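Local coordinates for protein esterase Rv0045c (Mycobacterium tuberculosis, PDB 6WYN) that hydrolyses carboxylic esters, preferring short, straight-chain alkyl esters, and is likely involved in ester and lipid metabolism, at residues Ser155-Leu159 with Val180-Leu185; Gly173-Asp179 with Ala271-Arg277. One frame throughout, in Å; residues are numbered along the deposited sequence.

Contact 1. Residues Ser155-Leu159 with Val180-Leu185; sequences SLGGL and VTPSAL
Leu159 reaches into the angle between Val180, Pro182 and Leu185, and its two methyls divide the work. CD1 lies against Leu185, 3.3 Å from its CD2 and 3.5 Å from its CB, both tighter than usual van der Waals contact. CD2 instead covers the backbone where the second helix begins, 3.7 Å from Pro182 N, and also meets Val180 CG2 at 4.0 Å. With CG anti to the carbonyl carbon, the Leu159 side chain is sent toward residues 180-185, one methyl on the turn and the other on Leu185. Leu185 returns the contact: its CD2 touches Leu159 CD1 and also the backbone at Leu156 CA, while CD1 sits 4.0 Å from Ser155 OG, an apolar neighbour of the inferred nucleophile.

Val180 packs on the backbone of Ser155, its CB 3.6 Å from Ser155 CA. Ser155 has phi 46° and psi -121°, the strained conformation of the nucleophile elbow of alpha/beta hydrolases, here formed within a GxSxG sequence between strand 150-154 and helix 156-167. In the first turn of that helix, Gly158 brings its CA to 4.2 Å from Val180 CG1. No hydrogen bond joins the two segments; Ser155 OG bonds instead to His310 NE2, its partner in the inferred catalytic triad.

Further out, Thr181 N-caps helix 182-200 by accepting from Ala184 N at OG1 (3.2 Å, N-H...O angle 158°). Phe283 touches Ser155 and Leu185, and Leu262 of helix 260-268 packs on both Leu159 and Pro182.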
ATOM      1  N   SER A 155      -0.221  -0.186  -6.011  1.00 15.44           N
ATOM      2  CA  SER A 155       1.126  -0.361  -6.656  1.00 17.05           C
ATOM      3  C   SER A 155       1.789  -1.723  -6.267  1.00 15.18           C
ATOM      4  O   SER A 155       1.233  -2.758  -6.590  1.00 16.28           O
ATOM      5  CB  SER A 155       1.995   0.836  -6.415  1.00 17.52           C
ATOM      6  OG  SER A 155       2.960   0.940  -7.470  1.00 21.63           O
ATOM      7  N   LEU A 156       2.960  -1.773  -5.653  1.00 15.03           N
ATOM      8  CA  LEU A 156       3.580  -3.066  -5.235  1.00 15.68           C
ATOM      9  C   LEU A 156       2.582  -3.945  -4.464  1.00 13.70           C
ATOM     10  O   LEU A 156       2.521  -5.151  -4.694  1.00 13.97           O
ATOM     11  CB  LEU A 156       4.780  -2.722  -4.358  1.00 17.38           C
ATOM     12  CG  LEU A 156       5.605  -3.895  -3.832  1.00 18.79           C
ATOM     13  CD1 LEU A 156       6.127  -4.786  -4.977  1.00 19.57           C
ATOM     14  CD2 LEU A 156       6.771  -3.346  -3.020  1.00 18.53           C
ATOM     15  N   GLY A 157       1.803  -3.337  -3.572  1.00 11.53           N
ATOM     16  CA  GLY A 157       0.724  -4.009  -2.849  1.00 12.18           C
ATOM     17  C   GLY A 157      -0.297  -4.656  -3.735  1.00 12.34           C
ATOM     18  O   GLY A 157      -0.771  -5.746  -3.376  1.00 13.03           O
ATOM     19  N   GLY A 158      -0.726  -3.987  -4.819  1.00 13.58           N
ATOM     20  CA  GLY A 158      -1.701  -4.564  -5.763  1.00 12.45           C
ATOM     21  C   GLY A 158      -1.167  -5.812  -6.477  1.00 12.49           C
ATOM     22  O   GLY A 158      -1.944  -6.790  -6.643  1.00 13.45           O
ATOM     23  N   LEU A 159       0.098  -5.803  -6.880  1.00 12.58           N
ATOM     24  CA  LEU A 159       0.724  -6.986  -7.548  1.00 14.05           C
ATOM     25  C   LEU A 159       0.922  -8.095  -6.492  1.00 14.28           C
ATOM     26  O   LEU A 159       0.641  -9.267  -6.794  1.00 13.06           O
ATOM     27  CB  LEU A 159       2.033  -6.558  -8.215  1.00 14.45           C
ATOM     28  CG  LEU A 159       1.912  -5.406  -9.215  1.00 16.45           C
ATOM     29  CD1 LEU A 159       3.147  -5.308 -10.067  1.00 17.53           C
ATOM     30  CD2 LEU A 159       0.690  -5.579 -10.100  1.00 16.77           C
ATOM     31  N   VAL A 180      -2.348   0.420 -10.532  1.00 10.71           N
ATOM     32  CA  VAL A 180      -1.277  -0.477 -11.019  1.00 11.61           C
ATOM     33  C   VAL A 180      -1.841  -1.617 -11.871  1.00 12.21           C
ATOM     34  O   VAL A 180      -2.951  -2.074 -11.632  1.00 11.32           O
ATOM     35  CB  VAL A 180      -0.481  -1.023  -9.812  1.00 11.39           C
ATOM     36  CG1 VAL A 180      -1.311  -2.052  -9.055  1.00 11.05           C
ATOM     37  CG2 VAL A 180       0.867  -1.586 -10.243  1.00 12.13           C
ATOM     38  N   THR A 181      -1.009  -2.104 -12.790  1.00 12.29           N
ATOM     39  CA  THR A 181      -1.143  -3.431 -13.454  1.00 13.90           C
ATOM     40  C   THR A 181       0.267  -4.038 -13.495  1.00 12.86           C
ATOM     41  O   THR A 181       1.247  -3.325 -13.314  1.00 12.88           O
ATOM     42  CB  THR A 181      -1.731  -3.310 -14.871  1.00 14.96           C
ATOM     43  OG1 THR A 181      -0.658  -2.867 -15.710  1.00 15.02           O
ATOM     44  CG2 THR A 181      -2.891  -2.335 -14.980  1.00 15.30           C
ATOM     45  N   PRO A 182       0.438  -5.338 -13.806  1.00 13.50           N
ATOM     46  CA  PRO A 182       1.785  -5.896 -13.956  1.00 13.99           C
ATOM     47  C   PRO A 182       2.638  -5.076 -14.924  1.00 15.18           C
ATOM     48  O   PRO A 182       3.750  -4.678 -14.575  1.00 15.54           O
ATOM     49  CB  PRO A 182       1.498  -7.283 -14.478  1.00 13.16           C
ATOM     50  CG  PRO A 182       0.193  -7.608 -13.810  1.00 13.73           C
ATOM     51  CD  PRO A 182      -0.624  -6.343 -13.988  1.00 13.93           C
ATOM     52  N   SER A 183       2.085  -4.744 -16.102  1.00 15.28           N
ATOM     53  CA  SER A 183       2.831  -3.972 -17.133  1.00 16.61           C
ATOM     54  C   SER A 183       3.248  -2.604 -16.585  1.00 15.98           C
ATOM     55  O   SER A 183       4.375  -2.151 -16.859  1.00 16.29           O
ATOM     56  CB  SER A 183       2.031  -3.858 -18.412  1.00 15.93           C
ATOM     57  OG  SER A 183       1.696  -5.153 -18.889  1.00 16.18           O
ATOM     58  N   ALA A 184       2.365  -1.924 -15.849  1.00 15.41           N
ATOM     59  CA  ALA A 184       2.632  -0.544 -15.392  1.00 15.49           C
ATOM     60  C   ALA A 184       3.792  -0.543 -14.397  1.00 15.01           C
ATOM     61  O   ALA A 184       4.692   0.323 -14.481  1.00 15.68           O
ATOM     62  CB  ALA A 184       1.365   0.034 -14.796  1.00 15.92           C
ATOM     63  N   LEU A 185       3.800  -1.460 -13.445  1.00 16.60           N
ATOM     64  CA  LEU A 185       4.919  -1.468 -12.468  1.00 17.18           C
ATOM     65  C   LEU A 185       6.206  -1.929 -13.177  1.00 15.47           C
ATOM     66  O   LEU A 185       7.243  -1.404 -12.858  1.00 15.06           O
ATOM     67  CB  LEU A 185       4.585  -2.365 -11.264  1.00 19.11           C
ATOM     68  CG  LEU A 185       5.533  -2.194 -10.067  1.00 21.63           C
ATOM     69  CD1 LEU A 185       5.832  -0.746  -9.772  1.00 25.45           C
ATOM     70  CD2 LEU A 185       4.946  -2.831  -8.808  1.00 24.78           C
TER

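Contact 2. Residues Gly173-Asp179 with Ala271-Arg277; sequences GELVLVD and APITLVR
Asp179 OD1 is gripped from the side of Arg277: a water hydrogen-bonds to it at 2.8 Å and accepts from Arg277 NE, lying at the edge of the guanidinium and in its plane. The same oxygen accepts from Gly278 N and rests close to Arg277 CA. The water bridges OD1 and NE, which stand 4.5 Å apart and make no direct salt bridge. The other carboxylate oxygen, OD2, bonds to His310 ND1 and Ser281 OG, consistent with the aspartate's inferred role in the Ser-His-Asp triad.

The backbone of Asp179 ends a parallel ladder, with N donating to Val276 O. Four earlier bonds precede it: Leu175 N to Pro272 O (2.9 Å, N-H...O angle 174°), Thr274 N to Leu175 O, Leu177 N to Thr274 O, and Val276 N to Leu177 O. Strands 174-178 and 273-277 run 4.7 Å apart at closest approach with 18° between their directions.

On one face Leu175 and Ile273 lie side by side, CD1 to CG1 3.9 Å, and Leu177 CD1 meets Ile273 CG2 at 3.8 Å. The opposite face carries Val176 CG1 against Val276 CG2 at 4.0 Å. At the start of the ladder, the Glu174 side chain bends at chi2 (97°) and crosses Pro272 at about a right angle, bringing OE2 to 3.6 Å from Pro272 CB; this carboxylate is salt-bridged to Arg300 NE.

In the alpha/beta hydrolase sheet, strand 150-154 flanks 174-178 and strand 299-305 flanks 273-278, while helix 317-328 covers the face of Val176 and Val276.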
ATOM      1  N   GLY A 173     -11.586 -13.369  -2.229  1.00 30.58           N
ATOM      2  CA  GLY A 173     -12.824 -13.403  -3.026  1.00 30.86           C
ATOM      3  C   GLY A 173     -12.783 -12.361  -4.133  1.00 27.74           C
ATOM      4  O   GLY A 173     -13.346 -12.630  -5.214  1.00 29.83           O
ATOM      5  N   GLU A 174     -12.118 -11.216  -3.892  1.00 25.79           N
ATOM      6  CA  GLU A 174     -12.268  -9.996  -4.723  1.00 24.76           C
ATOM      7  C   GLU A 174     -11.014  -9.123  -4.578  1.00 20.68           C
ATOM      8  O   GLU A 174     -10.529  -9.004  -3.442  1.00 18.95           O
ATOM      9  CB  GLU A 174     -13.567  -9.392  -4.203  1.00 29.52           C
ATOM     10  CG  GLU A 174     -14.031  -8.186  -4.920  1.00 36.00           C
ATOM     11  CD  GLU A 174     -15.079  -8.450  -5.983  1.00 36.86           C
ATOM     12  OE1 GLU A 174     -15.867  -9.433  -5.865  1.00 39.85           O
ATOM     13  OE2 GLU A 174     -15.106  -7.643  -6.911  1.00 35.17           O
ATOM     14  N   LEU A 175     -10.463  -8.621  -5.685  1.00 17.57           N
ATOM     15  CA  LEU A 175      -9.269  -7.743  -5.691  1.00 17.77           C
ATOM     16  C   LEU A 175      -9.679  -6.327  -6.090  1.00 18.85           C
ATOM     17  O   LEU A 175     -10.403  -6.143  -7.100  1.00 18.83           O
ATOM     18  CB  LEU A 175      -8.220  -8.223  -6.683  1.00 20.29           C
ATOM     19  CG  LEU A 175      -7.523  -9.532  -6.341  1.00 23.52           C
ATOM     20  CD1 LEU A 175      -6.865 -10.147  -7.563  1.00 24.12           C
ATOM     21  CD2 LEU A 175      -6.495  -9.308  -5.258  1.00 27.46           C
ATOM     22  N   VAL A 176      -9.129  -5.347  -5.393  1.00 16.82           N
ATOM     23  CA  VAL A 176      -9.157  -3.935  -5.834  1.00 15.41           C
ATOM     24  C   VAL A 176      -7.707  -3.510  -5.977  1.00 14.29           C
ATOM     25  O   VAL A 176      -6.978  -3.521  -4.960  1.00 14.87           O
ATOM     26  CB  VAL A 176      -9.948  -3.043  -4.869  1.00 16.12           C
ATOM     27  CG1 VAL A 176      -9.961  -1.623  -5.365  1.00 15.57           C
ATOM     28  CG2 VAL A 176     -11.373  -3.557  -4.636  1.00 17.17           C
ATOM     29  N   LEU A 177      -7.309  -3.184  -7.207  1.00 13.07           N
ATOM     30  CA  LEU A 177      -5.963  -2.702  -7.566  1.00 13.23           C
ATOM     31  C   LEU A 177      -6.002  -1.185  -7.564  1.00 12.29           C
ATOM     32  O   LEU A 177      -6.839  -0.591  -8.347  1.00 12.98           O
ATOM     33  CB  LEU A 177      -5.567  -3.222  -8.953  1.00 14.50           C
ATOM     34  CG  LEU A 177      -5.416  -4.731  -9.102  1.00 17.19           C
ATOM     35  CD1 LEU A 177      -4.969  -5.053 -10.511  1.00 19.06           C
ATOM     36  CD2 LEU A 177      -4.393  -5.306  -8.125  1.00 18.33           C
ATOM     37  N   VAL A 178      -5.104  -0.541  -6.830  1.00 11.44           N
ATOM     38  CA  VAL A 178      -5.033   0.944  -6.872  1.00 11.98           C
ATOM     39  C   VAL A 178      -3.852   1.359  -7.734  1.00 12.09           C
ATOM     40  O   VAL A 178      -2.692   1.194  -7.312  1.00 12.00           O
ATOM     41  CB  VAL A 178      -5.043   1.548  -5.469  1.00 12.07           C
ATOM     42  CG1 VAL A 178      -4.992   3.057  -5.473  1.00 12.59           C
ATOM     43  CG2 VAL A 178      -6.271   1.076  -4.723  1.00 12.52           C
ATOM     44  N   ASP A 179      -4.186   1.973  -8.891  1.00 11.66           N
ATOM     45  CA  ASP A 179      -3.266   2.594  -9.862  1.00 11.28           C
ATOM     46  C   ASP A 179      -2.094   1.674 -10.217  1.00 10.33           C
ATOM     47  O   ASP A 179      -0.982   2.167 -10.312  1.00 10.94           O
ATOM     48  CB  ASP A 179      -2.793   3.956  -9.348  1.00 12.44           C
ATOM     49  CG  ASP A 179      -2.524   4.962 -10.468  1.00 14.35           C
ATOM     50  OD1 ASP A 179      -3.418   5.145 -11.292  1.00 13.78           O
ATOM     51  OD2 ASP A 179      -1.390   5.537 -10.529  1.00 15.55           O
ATOM     52  N   ALA A 271     -10.720 -14.632  -8.747  1.00 26.13           N
ATOM     53  CA  ALA A 271     -11.215 -13.423  -8.042  1.00 24.31           C
ATOM     54  C   ALA A 271     -11.496 -12.305  -9.051  1.00 21.49           C
ATOM     55  O   ALA A 271     -10.639 -11.974  -9.854  1.00 22.35           O
ATOM     56  CB  ALA A 271     -10.185 -12.987  -7.045  1.00 25.44           C
ATOM     57  N   PRO A 272     -12.683 -11.685  -9.053  1.00 17.89           N
ATOM     58  CA  PRO A 272     -12.910 -10.461  -9.816  1.00 19.66           C
ATOM     59  C   PRO A 272     -11.922  -9.350  -9.453  1.00 18.31           C
ATOM     60  O   PRO A 272     -11.509  -9.239  -8.310  1.00 19.62           O
ATOM     61  CB  PRO A 272     -14.342 -10.053  -9.421  1.00 20.80           C
ATOM     62  CG  PRO A 272     -14.992 -11.392  -9.062  1.00 20.61           C
ATOM     63  CD  PRO A 272     -13.881 -12.117  -8.331  1.00 21.30           C
ATOM     64  N   ILE A 273     -11.517  -8.597 -10.455  1.00 15.34           N
ATOM     65  CA  ILE A 273     -10.573  -7.464 -10.326  1.00 15.47           C
ATOM     66  C   ILE A 273     -11.251  -6.152 -10.668  1.00 14.93           C
ATOM     67  O   ILE A 273     -11.829  -6.043 -11.782  1.00 14.59           O
ATOM     68  CB  ILE A 273      -9.366  -7.674 -11.238  1.00 15.41           C
ATOM     69  CG1 ILE A 273      -8.601  -8.945 -10.861  1.00 17.88           C
ATOM     70  CG2 ILE A 273      -8.481  -6.429 -11.187  1.00 16.04           C
ATOM     71  CD1 ILE A 273      -7.520  -9.315 -11.849  1.00 16.83           C
ATOM     72  N   THR A 274     -11.152  -5.185  -9.753  1.00 15.29           N
ATOM     73  CA  THR A 274     -11.558  -3.778  -9.978  1.00 14.71           C
ATOM     74  C   THR A 274     -10.278  -2.973 -10.044  1.00 14.86           C
ATOM     75  O   THR A 274      -9.425  -3.176  -9.197  1.00 15.50           O
ATOM     76  CB  THR A 274     -12.507  -3.283  -8.887  1.00 16.04           C
ATOM     77  OG1 THR A 274     -13.669  -4.123  -8.945  1.00 16.17           O
ATOM     78  CG2 THR A 274     -12.887  -1.833  -9.069  1.00 18.05           C
ATOM     79  N   LEU A 275     -10.169  -2.037 -10.958  1.00 12.94           N
ATOM     80  CA  LEU A 275      -8.997  -1.153 -10.986  1.00 13.45           C
ATOM     81  C   LEU A 275      -9.480   0.222 -10.607  1.00 13.09           C
ATOM     82  O   LEU A 275     -10.589   0.609 -11.059  1.00 14.10           O
ATOM     83  CB  LEU A 275      -8.368  -1.185 -12.387  1.00 14.63           C
ATOM     84  CG  LEU A 275      -7.269  -0.174 -12.701  1.00 13.92           C
ATOM     85  CD1 LEU A 275      -6.035  -0.465 -11.851  1.00 14.49           C
ATOM     86  CD2 LEU A 275      -6.903  -0.251 -14.182  1.00 16.10           C
ATOM     87  N   VAL A 276      -8.649   0.950  -9.869  1.00 11.57           N
ATOM     88  CA  VAL A 276      -8.889   2.365  -9.509  1.00 13.15           C
ATOM     89  C   VAL A 276      -7.705   3.127 -10.053  1.00 15.01           C
ATOM     90  O   VAL A 276      -6.578   2.845  -9.548  1.00 14.96           O
ATOM     91  CB  VAL A 276      -9.086   2.589  -7.996  1.00 14.18           C
ATOM     92  CG1 VAL A 276      -9.333   4.066  -7.683  1.00 15.03           C
ATOM     93  CG2 VAL A 276     -10.213   1.747  -7.439  1.00 13.66           C
ATOM     94  N   ARG A 277      -7.924   4.049 -10.997  1.00 11.76           N
ATOM     95  CA  ARG A 277      -6.811   4.900 -11.448  1.00 14.59           C
ATOM     96  C   ARG A 277      -6.936   6.288 -10.836  1.00 13.90           C
ATOM     97  O   ARG A 277      -8.072   6.767 -10.625  1.00 14.09           O
ATOM     98  CB  ARG A 277      -6.753   5.048 -12.978  1.00 15.22           C
ATOM     99  CG  ARG A 277      -6.262   3.830 -13.745  1.00 16.26           C
ATOM    100  CD  ARG A 277      -6.132   4.126 -15.250  1.00 16.57           C
ATOM    101  NE  ARG A 277      -5.444   5.401 -15.335  1.00 19.34           N
ATOM    102  CZ  ARG A 277      -5.935   6.516 -15.915  1.00 24.90           C
ATOM    103  NH1 ARG A 277      -7.067   6.453 -16.594  1.00 26.12           N
ATOM    104  NH2 ARG A 277      -5.294   7.685 -15.811  1.00 23.38           N
TER
HETATM  105  O   HOH W   1      -2.870   5.926 -13.950  1.00 12.16           O

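Both contacts are buried and both converge on the inferred triad, contact 1 supplying the nucleophile Ser155 and contact 2 the acid Asp179, with His310 hydrogen-bonded to each. Their segments alternate along the chain, and strand 174-178 of contact 2 comes between the two helices of contact 1 in sequence. The evidence separates their chemistry: contact 1 buries 304 Å² with no hydrogen bond across it, whereas contact 2 buries 661 Å² and is stitched by five backbone bonds. They also touch directly, through a probable hydrogen bond from Ser155 N to Val178 O (3.1 Å) and through packing of Leu177 CD2 against Gly158 O and of Leu275 CD1 against Val180 O.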